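Long-range contacts in flavin reductase (Uncultured bacterium, PDB 5CHO), which probably reduces FAD to supply reduced flavin to a partner tryptophan halogenase, as the flavin reductase component of a two-component system: residues A[100-105]-A[142-147]; A[60-65]-A[111-116]; A[148-153]-A[166-171]; A[40-45]-A[181-186]. All coordinates share one frame; numbering follows the deposited sequence.

Overall arrangement
All four contacts reach one curled antiparallel sheet, and each touches the second subunit. Contacts 1 and 2 are buried; contacts 3 and 4 are partly so. Contacts 1 and 3 share strand 145-157 and meet through a probable backbone bond from Trp146 to Glu171 and through Phe147 packing on Leu167 and Ala170. Contact 1 joins the end of strand 95-100 and the loop after it to the start of strand 145-157 through backbone bonds and apolar side chains. Contact 3 is antiparallel strand pairing interrupted by a beta bulge, with a carboxylate-hydroxyl bond. Contacts 2 and 4 line the FAD pocket, but contact 2 binds the flavin with backbone atoms and contact 4 covers its methyl groups with aromatic rings.

Contact 1. Residues A[100-105]-A[142-147]; sequences VLAADQ and GALAWF
Val100 begins the contact with backbone bonds to Leu144 and Ala145. Val100 N donates to Ala145 O at 3.0 Å. Val100 O takes Leu144 N at 2.7 Å. Ala143 CB packs against the same oxygen. The side chain of Val100 is forked over residues 142-147. CG1 lies anti to the backbone N (chi1 175°) and meets Leu144 CB at 4.1 Å. CG2 reaches the edge of the Phe147 ring, in its plane, 4.0 Å from CE2. Ser43 of the second subunit packs on Val100 and Ala145. Leu101 turns its side chain the other way, onto Val48 and Val50, while its O lies near Leu144 CD1. This is where strand 95-100 leaves strand 145-157 in the antiparallel split barrel of the FMN-binding family, and the chain runs on toward helix 106-111. Ala102 CB then rests on Leu144 CD2 at 3.9 Å and also touches Gly142 O. Asp104 OD2 makes a salt bridge with Arg176, which also bonds Gly142 O. Gln105 stands at the N-cap of the helix. Its CG sits beside the backbone N (chi1 -65°), and the extended chain carries the amide to Ala102 and to the Gly142-Ala143 peptide. Gln105 OE1 accepts Ala102 N at 2.7 Å. Gln105 NE2 lies 3.5 Å from Gly142 C. With an alanine here, the N-H of Ala102 would probably lose its side-chain acceptor, and a gap would open beside that peptide. Gly142 has a positive phi (88°), and a CB there would press on NE2 of Gln105.

Contact 2. Residues A[60-65]-A[111-116]; sequences AMTANS and LYANRW. With FAD (flavin-adenine dinucleotide), chain I.
Ala60 and Tyr112 meet through a CH-pi contact: CB of Ala60 sits 4.3 Å from the centroid of the Tyr112 ring, off-centre. The site is the flavin pocket of the split barrel, where strand 59-63 faces the turn that follows helix 106-111. Tyr112 CG is anti to its carbonyl carbon (chi1 -68°), which swings the ring toward the strand. Its OH bonds Gln123. Two residues on from Ala60, Thr62 also points toward the turn; its OG1 lies 3.4 Å from Tyr112 CB and is bonded to Ala109 O. The other branch of Thr62, CG2, turns to the flavin and touches FAD C7 at 3.8 Å. Ala113 CB comes to the methyl C8M of the same ring. Thr62 N donates to Tyr112 O at 3.0 Å. Thr62 O takes a bond from FAD O2' at 2.7 Å. Met61 bends its chain at chi2 and chi3 and brings CE near FAD O2. Arg115 lays one face of its guanidinium against the adenosine ribose, over C4B. At the end of the strand the backbone N of Asn64 donates to FAD N5 at 3.0 Å.

Contact 3. Residues A[148-153]-A[166-171]; sequences ECALWR and RLLTAE
Glu148 and Thr169 carry the polar side-chain bond of this contact. Thr169 OG1 donates to Glu148 OE2 at 2.9 Å, on the anti side of the carboxylate and 21° out of its plane. The hydroxyl sits between the backbone N and the carbonyl carbon (chi1 62°), which turns it toward Glu148. Farther along the strand, Ala150 CB meets Leu168 CD2 at 3.8 Å. On the other face of the sheet, Cys149 SG touches Leu167 CD2 at 3.4 Å, and both rest on Ile76. The backbone sets this pattern. Strands 145-157 and 160-172 form an antiparallel hairpin. Ala150 N to Arg166 O and Arg166 N to Ala150 O are each 2.9 Å. A classic beta bulge follows. Leu168 and Thr169 both face Glu148, whose O takes Leu168 N at 2.8 Å and a weak bond from Thr169 N. Glu148 N donates to Thr169 O. Farther out, Glu148 OE1 bonds Thr135 OG1 and, weakly, Arg134 N, while Leu37 of the second subunit packs on Leu167. Replacing the glutamate with an alanine would probably leave the hydroxyls of Thr169 and Thr135 without this acceptor and open a gap beside the bulge. The carboxylate is buried, and the donors named here are hydroxyls and an amide N-H. Burial may raise its affinity for a proton, while these donors would probably stabilise the charged form and offset that.

Contact 4. Residues A[40-45]-A[181-186]; sequences IFSSFA and YHSGQF. With FAD (flavin-adenine dinucleotide), chain I.
Ser42 and Ser183 make the main hydrogen bond of this contact. Ser183 N donates to Ser42 O at 3.0 Å. A second bond is weak: His182 NE2 to Ser43 O at 3.1 Å, with the oxygen at the ring edge, in its plane. The ring gets there because its CG is anti to the backbone N (chi1 180°). A water then joins the two backbones, donating to Phe44 O at 2.8 Å and to Tyr181 O at 2.6 Å. Within segment 40-45, Ile40 O is gripped twice, by Ser43 N and Ser43 OG. Phe44 N to Phe41 O closes a type I turn from Phe41 to Phe44. The partner is a beta hairpin of strands 178-182 and 185-189, closed by a type I' turn from His182 to Gln185. The hairpin belongs to the split barrel, with strand 178-182 paired to strand 46-53; Ser183 and Gly184 hold positive phi. Apolar contacts are few. Ala45 CB lies 3.8 Å from His182 CD2, and Ser42 CB leans on the Ser183-Gly184 link. Rings make the third group. FAD C7M sits 3.6 Å over one face of the Tyr181 ring, offset toward its rim. Phe186 meets FAD C8M with its ring edge, at CZ, and its face holds Tyr181 CD1 over the centre. Other contacts are to the second subunit. Phe44 meets Phe66 of that chain edge to face, and Ser183 OG bonds its Arg172 and Asp191.

Contact 1. Residues A[100-105]-A[142-147]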
# COMPACT_ATOMS: atom_id res chain seq x y z
N VAL A 100 12.93 2.66 -0.99
CA VAL A 100 12.16 1.90 -1.96
C VAL A 100 13.14 1.10 -2.80
O VAL A 100 14.06 1.65 -3.41
CB VAL A 100 11.31 2.83 -2.83
CG1 VAL A 100 10.59 2.05 -3.92
CG2 VAL A 100 10.31 3.58 -1.96
N LEU A 101 12.95 -0.22 -2.84
CA LEU A 101 13.98 -1.11 -3.36
C LEU A 101 13.91 -1.35 -4.85
O LEU A 101 12.84 -1.58 -5.42
CB LEU A 101 13.92 -2.45 -2.63
CG LEU A 101 14.22 -2.39 -1.13
CD1 LEU A 101 14.12 -3.78 -0.53
CD2 LEU A 101 15.59 -1.77 -0.85
N ALA A 102 15.08 -1.30 -5.48
CA ALA A 102 15.24 -1.68 -6.88
C ALA A 102 15.22 -3.19 -7.03
O ALA A 102 15.35 -3.92 -6.05
CB ALA A 102 16.53 -1.11 -7.43
N ALA A 103 15.08 -3.65 -8.27
CA ALA A 103 14.92 -5.07 -8.55
C ALA A 103 16.16 -5.90 -8.21
O ALA A 103 16.05 -7.09 -7.89
CB ALA A 103 14.56 -5.26 -10.02
N ASP A 104 17.34 -5.28 -8.27
CA ASP A 104 18.59 -5.97 -7.93
C ASP A 104 18.90 -5.89 -6.43
O ASP A 104 20.04 -6.11 -6.02
CB ASP A 104 19.76 -5.41 -8.74
CG ASP A 104 19.99 -3.93 -8.51
OD1 ASP A 104 19.35 -3.35 -7.61
OD2 ASP A 104 20.84 -3.35 -9.22
N GLN A 105 17.88 -5.58 -5.63
CA GLN A 105 18.04 -5.48 -4.18
C GLN A 105 17.10 -6.46 -3.50
O GLN A 105 16.73 -6.28 -2.33
CB GLN A 105 17.75 -4.06 -3.71
CG GLN A 105 18.73 -3.04 -4.22
CD GLN A 105 18.41 -1.64 -3.74
OE1 GLN A 105 17.28 -1.17 -3.87
NE2 GLN A 105 19.39 -0.99 -3.13
N GLY A 142 21.44 2.71 -3.90
CA GLY A 142 20.91 1.99 -5.04
C GLY A 142 19.40 1.90 -5.04
O GLY A 142 18.81 1.34 -5.97
N ALA A 143 18.77 2.43 -4.00
CA ALA A 143 17.31 2.43 -3.91
C ALA A 143 16.69 3.35 -4.96
O ALA A 143 17.35 4.28 -5.44
CB ALA A 143 16.87 2.85 -2.51
N LEU A 144 15.44 3.09 -5.30
CA LEU A 144 14.68 3.94 -6.21
C LEU A 144 14.36 5.29 -5.57
O LEU A 144 14.22 6.29 -6.27
CB LEU A 144 13.40 3.24 -6.65
CG LEU A 144 13.62 1.91 -7.39
CD1 LEU A 144 12.28 1.34 -7.85
CD2 LEU A 144 14.59 2.06 -8.55
N ALA A 145 14.22 5.31 -4.24
CA ALA A 145 13.88 6.53 -3.53
C ALA A 145 14.19 6.45 -2.03
O ALA A 145 14.24 5.36 -1.46
CB ALA A 145 12.40 6.86 -3.73
N TRP A 146 14.40 7.61 -1.41
CA TRP A 146 14.59 7.71 0.04
C TRP A 146 13.55 8.62 0.68
O TRP A 146 13.14 9.62 0.10
CB TRP A 146 15.99 8.25 0.37
CG TRP A 146 17.14 7.31 0.12
CD1 TRP A 146 17.08 5.96 -0.05
CD2 TRP A 146 18.52 7.67 0.04
NE1 TRP A 146 18.35 5.46 -0.24
CE2 TRP A 146 19.25 6.49 -0.19
CE3 TRP A 146 19.22 8.88 0.14
CZ2 TRP A 146 20.64 6.48 -0.32
CZ3 TRP A 146 20.59 8.87 0.00
CH2 TRP A 146 21.28 7.68 -0.22
N PHE A 147 13.13 8.26 1.89
CA PHE A 147 12.30 9.13 2.72
C PHE A 147 12.84 9.14 4.14
O PHE A 147 13.30 8.12 4.64
CB PHE A 147 10.83 8.67 2.77
CG PHE A 147 10.17 8.54 1.43
CD1 PHE A 147 9.46 9.61 0.88
CD2 PHE A 147 10.25 7.36 0.71
CE1 PHE A 147 8.85 9.48 -0.36
CE2 PHE A 147 9.64 7.23 -0.51
CZ PHE A 147 8.94 8.29 -1.05

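Contact 2. Residues A[60-65]-A[111-116]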
# COMPACT_ATOMS: atom_id res chain seq x y z
N ALA A 60 16.60 -2.28 11.15
CA ALA A 60 15.93 -2.25 9.85
C ALA A 60 15.01 -3.45 9.70
O ALA A 60 15.24 -4.50 10.32
CB ALA A 60 16.95 -2.22 8.73
N MET A 61 13.98 -3.29 8.89
CA MET A 61 13.04 -4.36 8.59
C MET A 61 12.43 -4.13 7.21
O MET A 61 12.34 -2.99 6.74
CB MET A 61 11.94 -4.44 9.65
CG MET A 61 11.06 -3.20 9.74
SD MET A 61 9.43 -3.35 8.97
CE MET A 61 8.56 -4.37 10.15
N THR A 62 12.03 -5.22 6.57
CA THR A 62 11.45 -5.16 5.24
C THR A 62 9.94 -4.96 5.34
O THR A 62 9.26 -5.65 6.09
CB THR A 62 11.78 -6.43 4.44
OG1 THR A 62 13.18 -6.50 4.18
CG2 THR A 62 11.01 -6.44 3.12
N ALA A 63 9.44 -3.99 4.58
CA ALA A 63 8.01 -3.66 4.62
C ALA A 63 7.48 -3.37 3.22
O ALA A 63 8.13 -2.68 2.44
CB ALA A 63 7.78 -2.46 5.52
N ASN A 64 6.30 -3.91 2.92
CA ASN A 64 5.60 -3.60 1.68
C ASN A 64 4.26 -2.92 1.95
O ASN A 64 3.49 -2.65 1.03
CB ASN A 64 5.40 -4.87 0.83
CG ASN A 64 4.26 -5.74 1.32
OD1 ASN A 64 3.89 -5.71 2.50
ND2 ASN A 64 3.71 -6.55 0.42
N SER A 65 3.99 -2.63 3.22
CA SER A 65 2.76 -1.96 3.62
C SER A 65 2.90 -0.44 3.49
O SER A 65 2.02 0.31 3.91
CB SER A 65 2.39 -2.32 5.06
OG SER A 65 3.38 -1.87 5.96
N LEU A 111 16.93 -10.45 3.35
CA LEU A 111 17.72 -10.34 4.57
C LEU A 111 16.95 -9.69 5.71
O LEU A 111 16.88 -10.24 6.80
CB LEU A 111 19.01 -9.56 4.32
CG LEU A 111 19.87 -9.29 5.56
CD1 LEU A 111 20.22 -10.58 6.30
CD2 LEU A 111 21.13 -8.51 5.21
N TYR A 112 16.35 -8.53 5.46
CA TYR A 112 15.71 -7.78 6.53
C TYR A 112 14.27 -8.19 6.75
O TYR A 112 13.55 -7.57 7.52
CB TYR A 112 15.84 -6.28 6.28
CG TYR A 112 17.28 -5.87 6.40
CD1 TYR A 112 17.88 -5.79 7.64
CD2 TYR A 112 18.05 -5.57 5.28
CE1 TYR A 112 19.20 -5.45 7.78
CE2 TYR A 112 19.38 -5.21 5.41
CZ TYR A 112 19.95 -5.15 6.67
OH TYR A 112 21.27 -4.80 6.82
N ALA A 113 13.86 -9.25 6.05
CA ALA A 113 12.62 -9.95 6.36
C ALA A 113 12.90 -11.21 7.19
O ALA A 113 11.98 -11.87 7.66
CB ALA A 113 11.89 -10.30 5.09
N ASN A 114 14.18 -11.54 7.36
CA ASN A 114 14.59 -12.76 8.07
C ASN A 114 14.74 -12.53 9.59
O ASN A 114 15.69 -11.90 10.03
CB ASN A 114 15.90 -13.30 7.49
CG ASN A 114 16.16 -14.75 7.86
OD1 ASN A 114 15.80 -15.20 8.96
ND2 ASN A 114 16.77 -15.50 6.95
N ARG A 115 13.79 -13.04 10.36
CA ARG A 115 13.80 -12.89 11.82
C ARG A 115 15.03 -13.50 12.48
O ARG A 115 15.37 -13.16 13.61
CB ARG A 115 12.54 -13.53 12.41
CG ARG A 115 12.48 -15.05 12.26
CD ARG A 115 11.09 -15.57 12.58
NE ARG A 115 10.11 -14.97 11.68
CZ ARG A 115 8.80 -14.96 11.87
NH1 ARG A 115 8.27 -15.56 12.93
NH2 ARG A 115 8.02 -14.36 10.99
N TRP A 116 15.71 -14.38 11.76
CA TRP A 116 16.87 -15.08 12.28
C TRP A 116 18.16 -14.31 11.97
O TRP A 116 19.26 -14.78 12.27
CB TRP A 116 16.95 -16.49 11.68
CG TRP A 116 15.69 -17.27 11.85
CD1 TRP A 116 14.73 -17.47 10.90
CD2 TRP A 116 15.25 -17.97 13.01
NE1 TRP A 116 13.72 -18.25 11.40
CE2 TRP A 116 14.01 -18.57 12.70
CE3 TRP A 116 15.79 -18.16 14.29
CZ2 TRP A 116 13.30 -19.34 13.62
CZ3 TRP A 116 15.07 -18.92 15.21
CH2 TRP A 116 13.85 -19.50 14.87
PA FAD I . 11.08 -9.31 14.49
O1A FAD I . 11.71 -9.10 15.83
O2A FAD I . 12.04 -9.95 13.56
O5B FAD I . 9.78 -10.27 14.63
C5B FAD I . 9.10 -10.67 13.43
C4B FAD I . 8.10 -11.85 13.75
O4B FAD I . 8.77 -12.92 14.01
C3B FAD I . 7.29 -11.52 14.99
O3B FAD I . 5.97 -11.92 14.84
C2B FAD I . 7.96 -12.31 16.12
O2B FAD I . 6.90 -12.86 17.08
C1B FAD I . 8.56 -13.30 15.55
N9A FAD I . 9.82 -13.50 16.16
C8A FAD I . 11.03 -13.08 15.72
N7A FAD I . 11.97 -13.49 16.60
C5A FAD I . 11.34 -14.17 17.60
C6A FAD I . 11.80 -14.79 18.75
N6A FAD I . 13.12 -14.97 19.33
N1A FAD I . 10.93 -15.40 19.58
C2A FAD I . 9.59 -15.41 19.30
N3A FAD I . 9.13 -14.79 18.17
C4A FAD I . 10.00 -14.17 17.32
N1 FAD I . 6.29 -7.06 8.41
C2 FAD I . 5.44 -6.01 8.97
O2 FAD I . 5.27 -5.93 10.19
N3 FAD I . 4.80 -5.05 8.09
C4 FAD I . 5.00 -5.14 6.68
O4 FAD I . 4.49 -4.38 5.98
C4X FAD I . 5.86 -6.23 6.12
N5 FAD I . 6.08 -6.35 4.71
C5X FAD I . 6.94 -7.42 4.16
C6 FAD I . 7.16 -7.54 2.76
C7 FAD I . 7.97 -8.56 2.25
C7M FAD I . 7.98 -8.38 0.70
C8 FAD I . 8.57 -9.45 3.13
C8M FAD I . 9.46 -10.54 2.44
C9 FAD I . 8.36 -9.33 4.51
C9A FAD I . 7.54 -8.32 5.03
N10 FAD I . 7.33 -8.21 6.48
C10 FAD I . 6.49 -7.16 7.00
C1' FAD I . 7.97 -9.17 7.43
C2' FAD I . 9.10 -8.49 8.21
O2' FAD I . 10.02 -7.95 7.31
C3' FAD I . 9.77 -9.52 9.08
O3' FAD I . 8.85 -9.98 10.03
C4' FAD I . 10.98 -8.93 9.80
O4' FAD I . 11.72 -9.94 10.36
C5' FAD I . 10.52 -7.97 10.92
O5' FAD I . 11.65 -7.43 11.58
P FAD I . 11.50 -6.91 13.11
O1P FAD I . 12.86 -6.87 13.76
O2P FAD I . 10.85 -5.52 13.13
O3P FAD I . 10.58 -7.93 13.88

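Contact 3. Residues A[148-153]-A[166-171]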
# COMPACT_ATOMS: atom_id res chain seq x y z
N GLU A 148 12.79 10.30 4.79
CA GLU A 148 12.95 10.38 6.24
C GLU A 148 11.66 10.91 6.82
O GLU A 148 11.04 11.82 6.27
CB GLU A 148 14.11 11.28 6.64
CG GLU A 148 15.48 10.80 6.20
CD GLU A 148 16.59 11.71 6.69
OE1 GLU A 148 17.10 11.48 7.81
OE2 GLU A 148 16.95 12.66 5.97
N CYS A 149 11.26 10.35 7.96
CA CYS A 149 9.97 10.66 8.55
C CYS A 149 10.06 10.84 10.05
O CYS A 149 10.89 10.22 10.71
CB CYS A 149 8.97 9.55 8.23
SG CYS A 149 8.91 9.06 6.49
N ALA A 150 9.19 11.70 10.57
CA ALA A 150 8.97 11.80 12.00
C ALA A 150 7.64 11.15 12.32
O ALA A 150 6.66 11.36 11.60
CB ALA A 150 8.98 13.24 12.45
N LEU A 151 7.60 10.36 13.39
CA LEU A 151 6.37 9.67 13.74
C LEU A 151 5.31 10.68 14.16
O LEU A 151 5.48 11.44 15.12
CB LEU A 151 6.64 8.65 14.85
CG LEU A 151 5.43 7.86 15.36
CD1 LEU A 151 4.73 7.14 14.21
CD2 LEU A 151 5.86 6.87 16.43
N TRP A 152 4.20 10.67 13.43
CA TRP A 152 3.09 11.59 13.61
C TRP A 152 2.12 10.93 14.57
O TRP A 152 1.83 11.45 15.65
CB TRP A 152 2.44 11.89 12.26
CG TRP A 152 1.43 13.03 12.16
CD1 TRP A 152 1.70 14.37 12.20
CD2 TRP A 152 0.02 12.90 11.92
NE1 TRP A 152 0.53 15.09 12.03
CE2 TRP A 152 -0.51 14.21 11.86
CE3 TRP A 152 -0.85 11.82 11.77
CZ2 TRP A 152 -1.87 14.46 11.66
CZ3 TRP A 152 -2.20 12.06 11.57
CH2 TRP A 152 -2.69 13.37 11.52
N ARG A 153 1.67 9.74 14.18
CA ARG A 153 0.79 8.94 15.02
C ARG A 153 0.97 7.46 14.78
O ARG A 153 1.38 7.03 13.70
CB ARG A 153 -0.67 9.34 14.78
CG ARG A 153 -0.96 10.72 15.30
CD ARG A 153 -2.39 11.15 15.24
NE ARG A 153 -2.42 12.60 15.42
CZ ARG A 153 -3.50 13.37 15.29
NH1 ARG A 153 -4.67 12.84 14.98
NH2 ARG A 153 -3.39 14.68 15.47
N ARG A 166 5.27 11.96 9.17
CA ARG A 166 5.34 13.20 8.43
C ARG A 166 6.74 13.32 7.83
O ARG A 166 7.74 13.17 8.53
CB ARG A 166 5.04 14.43 9.30
CG ARG A 166 5.08 15.70 8.47
CD ARG A 166 4.83 16.98 9.25
NE ARG A 166 4.83 18.10 8.30
CZ ARG A 166 4.33 19.30 8.53
NH1 ARG A 166 3.75 19.59 9.69
NH2 ARG A 166 4.40 20.23 7.58
N LEU A 167 6.80 13.57 6.53
CA LEU A 167 8.06 13.60 5.81
C LEU A 167 8.93 14.78 6.26
O LEU A 167 8.44 15.90 6.38
CB LEU A 167 7.81 13.67 4.30
CG LEU A 167 7.10 12.45 3.71
CD1 LEU A 167 6.93 12.54 2.20
CD2 LEU A 167 7.83 11.18 4.09
N LEU A 168 10.21 14.51 6.49
CA LEU A 168 11.19 15.56 6.75
C LEU A 168 12.02 15.75 5.49
O LEU A 168 12.43 16.86 5.16
CB LEU A 168 12.10 15.21 7.93
CG LEU A 168 11.45 14.57 9.15
CD1 LEU A 168 12.55 14.18 10.15
CD2 LEU A 168 10.45 15.51 9.76
N THR A 169 12.26 14.64 4.79
CA THR A 169 12.92 14.67 3.50
C THR A 169 12.37 13.59 2.60
O THR A 169 11.80 12.60 3.06
CB THR A 169 14.45 14.46 3.61
OG1 THR A 169 14.73 13.17 4.16
CG2 THR A 169 15.09 15.54 4.48
N ALA A 170 12.56 13.79 1.31
CA ALA A 170 12.15 12.84 0.30
C ALA A 170 12.99 13.13 -0.92
O ALA A 170 13.28 14.28 -1.23
CB ALA A 170 10.66 12.95 0.00
N GLU A 171 13.36 12.07 -1.63
CA GLU A 171 14.32 12.19 -2.71
C GLU A 171 14.18 11.00 -3.63
O GLU A 171 14.18 9.86 -3.18
CB GLU A 171 15.74 12.27 -2.17
CG GLU A 171 16.81 12.47 -3.24
CD GLU A 171 18.21 12.42 -2.67
OE1 GLU A 171 18.35 12.31 -1.43
OE2 GLU A 171 19.18 12.50 -3.46

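Contact 4. Residues A[40-45]-A[181-186]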
# COMPACT_ATOMS: atom_id res chain seq x y z
N ILE A 40 -4.83 -14.53 -0.79
CA ILE A 40 -5.73 -13.56 -1.40
C ILE A 40 -5.14 -12.15 -1.35
O ILE A 40 -5.14 -11.45 -2.35
CB ILE A 40 -7.12 -13.56 -0.74
CG1 ILE A 40 -7.63 -15.00 -0.60
CG2 ILE A 40 -8.09 -12.71 -1.56
CD1 ILE A 40 -8.98 -15.12 0.09
N PHE A 41 -4.67 -11.74 -0.17
CA PHE A 41 -3.93 -10.48 -0.04
C PHE A 41 -2.83 -10.36 -1.09
O PHE A 41 -2.54 -9.26 -1.56
CB PHE A 41 -3.31 -10.34 1.36
CG PHE A 41 -4.29 -10.03 2.47
CD1 PHE A 41 -5.57 -9.55 2.20
CD2 PHE A 41 -3.92 -10.20 3.79
CE1 PHE A 41 -6.45 -9.27 3.24
CE2 PHE A 41 -4.79 -9.91 4.83
CZ PHE A 41 -6.05 -9.44 4.55
N SER A 42 -2.22 -11.49 -1.46
CA SER A 42 -1.05 -11.47 -2.34
C SER A 42 -1.41 -11.12 -3.78
O SER A 42 -0.53 -10.83 -4.58
CB SER A 42 -0.35 -12.83 -2.32
OG SER A 42 -1.04 -13.78 -3.12
N SER A 43 -2.70 -11.14 -4.10
CA SER A 43 -3.15 -10.78 -5.44
C SER A 43 -2.90 -9.30 -5.74
O SER A 43 -2.83 -8.91 -6.91
CB SER A 43 -4.64 -11.10 -5.60
OG SER A 43 -5.44 -10.22 -4.83
N PHE A 44 -2.77 -8.49 -4.70
CA PHE A 44 -2.42 -7.08 -4.85
C PHE A 44 -0.91 -6.86 -4.87
O PHE A 44 -0.24 -7.03 -3.85
CB PHE A 44 -3.05 -6.24 -3.74
CG PHE A 44 -2.87 -4.76 -3.93
CD1 PHE A 44 -1.86 -4.08 -3.27
CD2 PHE A 44 -3.72 -4.04 -4.76
CE1 PHE A 44 -1.69 -2.71 -3.43
CE2 PHE A 44 -3.56 -2.68 -4.93
CZ PHE A 44 -2.54 -2.02 -4.27
N ALA A 45 -0.38 -6.49 -6.03
CA ALA A 45 1.05 -6.28 -6.18
C ALA A 45 1.51 -5.07 -5.39
O ALA A 45 0.75 -4.12 -5.18
CB ALA A 45 1.41 -6.12 -7.65
N TYR A 181 6.56 -7.33 -5.23
CA TYR A 181 6.14 -8.52 -4.51
C TYR A 181 4.70 -8.84 -4.85
O TYR A 181 3.79 -8.09 -4.49
CB TYR A 181 6.31 -8.32 -3.00
CG TYR A 181 6.07 -9.56 -2.19
CD1 TYR A 181 6.91 -10.66 -2.30
CD2 TYR A 181 5.01 -9.64 -1.30
CE1 TYR A 181 6.70 -11.81 -1.55
CE2 TYR A 181 4.78 -10.78 -0.55
CZ TYR A 181 5.63 -11.86 -0.68
OH TYR A 181 5.41 -12.99 0.06
N HIS A 182 4.50 -9.95 -5.54
CA HIS A 182 3.17 -10.35 -5.99
C HIS A 182 2.99 -11.86 -6.02
O HIS A 182 3.90 -12.59 -6.43
CB HIS A 182 2.89 -9.78 -7.38
CG HIS A 182 1.54 -10.14 -7.92
ND1 HIS A 182 1.36 -11.04 -8.94
CD2 HIS A 182 0.30 -9.72 -7.57
CE1 HIS A 182 0.07 -11.17 -9.20
NE2 HIS A 182 -0.59 -10.37 -8.38
N SER A 183 1.82 -12.33 -5.59
CA SER A 183 1.52 -13.75 -5.52
C SER A 183 2.57 -14.48 -4.70
O SER A 183 2.91 -15.63 -4.98
CB SER A 183 1.41 -14.36 -6.93
OG SER A 183 0.10 -14.23 -7.43
N GLY A 184 3.09 -13.81 -3.68
CA GLY A 184 4.11 -14.39 -2.83
C GLY A 184 5.45 -14.57 -3.52
O GLY A 184 6.32 -15.27 -3.01
N GLN A 185 5.60 -13.94 -4.68
CA GLN A 185 6.85 -14.00 -5.45
C GLN A 185 7.49 -12.64 -5.55
O GLN A 185 6.80 -11.63 -5.61
CB GLN A 185 6.61 -14.53 -6.86
CG GLN A 185 6.10 -15.96 -6.98
CD GLN A 185 7.09 -16.96 -6.43
OE1 GLN A 185 8.29 -16.86 -6.68
NE2 GLN A 185 6.58 -17.97 -5.73
N PHE A 186 8.82 -12.63 -5.58
CA PHE A 186 9.53 -11.41 -5.91
C PHE A 186 9.65 -11.33 -7.43
O PHE A 186 9.92 -12.33 -8.09
CB PHE A 186 10.90 -11.36 -5.23
CG PHE A 186 10.83 -11.12 -3.75
CD1 PHE A 186 10.89 -12.18 -2.85
CD2 PHE A 186 10.67 -9.84 -3.26
CE1 PHE A 186 10.80 -11.95 -1.50
CE2 PHE A 186 10.59 -9.61 -1.90
CZ PHE A 186 10.66 -10.67 -1.02
PA FAD I . 11.08 -9.31 14.49
O1A FAD I . 11.71 -9.10 15.83
O2A FAD I . 12.04 -9.95 13.56
O5B FAD I . 9.78 -10.27 14.63
C5B FAD I . 9.10 -10.67 13.43
C4B FAD I . 8.10 -11.85 13.75
O4B FAD I . 8.77 -12.92 14.01
C3B FAD I . 7.29 -11.52 14.99
O3B FAD I . 5.97 -11.92 14.84
C2B FAD I . 7.96 -12.31 16.12
O2B FAD I . 6.90 -12.86 17.08
C1B FAD I . 8.56 -13.30 15.55
N9A FAD I . 9.82 -13.50 16.16
C8A FAD I . 11.03 -13.08 15.72
N7A FAD I . 11.97 -13.49 16.60
C5A FAD I . 11.34 -14.17 17.60
C6A FAD I . 11.80 -14.79 18.75
N6A FAD I . 13.12 -14.97 19.33
N1A FAD I . 10.93 -15.40 19.58
C2A FAD I . 9.59 -15.41 19.30
N3A FAD I . 9.13 -14.79 18.17
C4A FAD I . 10.00 -14.17 17.32
N1 FAD I . 6.29 -7.06 8.41
C2 FAD I . 5.44 -6.01 8.97
O2 FAD I . 5.27 -5.93 10.19
N3 FAD I . 4.80 -5.05 8.09
C4 FAD I . 5.00 -5.14 6.68
O4 FAD I . 4.49 -4.38 5.98
C4X FAD I . 5.86 -6.23 6.12
N5 FAD I . 6.08 -6.35 4.71
C5X FAD I . 6.94 -7.42 4.16
C6 FAD I . 7.16 -7.54 2.76
C7 FAD I . 7.97 -8.56 2.25
C7M FAD I . 7.98 -8.38 0.70
C8 FAD I . 8.57 -9.45 3.13
C8M FAD I . 9.46 -10.54 2.44
C9 FAD I . 8.36 -9.33 4.51
C9A FAD I . 7.54 -8.32 5.03
N10 FAD I . 7.33 -8.21 6.48
C10 FAD I . 6.49 -7.16 7.00
C1' FAD I . 7.97 -9.17 7.43
C2' FAD I . 9.10 -8.49 8.21
O2' FAD I . 10.02 -7.95 7.31
C3' FAD I . 9.77 -9.52 9.08
O3' FAD I . 8.85 -9.98 10.03
C4' FAD I . 10.98 -8.93 9.80
O4' FAD I . 11.72 -9.94 10.36
C5' FAD I . 10.52 -7.97 10.92
O5' FAD I . 11.65 -7.43 11.58
P FAD I . 11.50 -6.91 13.11
O1P FAD I . 12.86 -6.87 13.76
O2P FAD I . 10.85 -5.52 13.13
O3P FAD I . 10.58 -7.93 13.88
O HOH W 1 1.87 -8.49 -2.73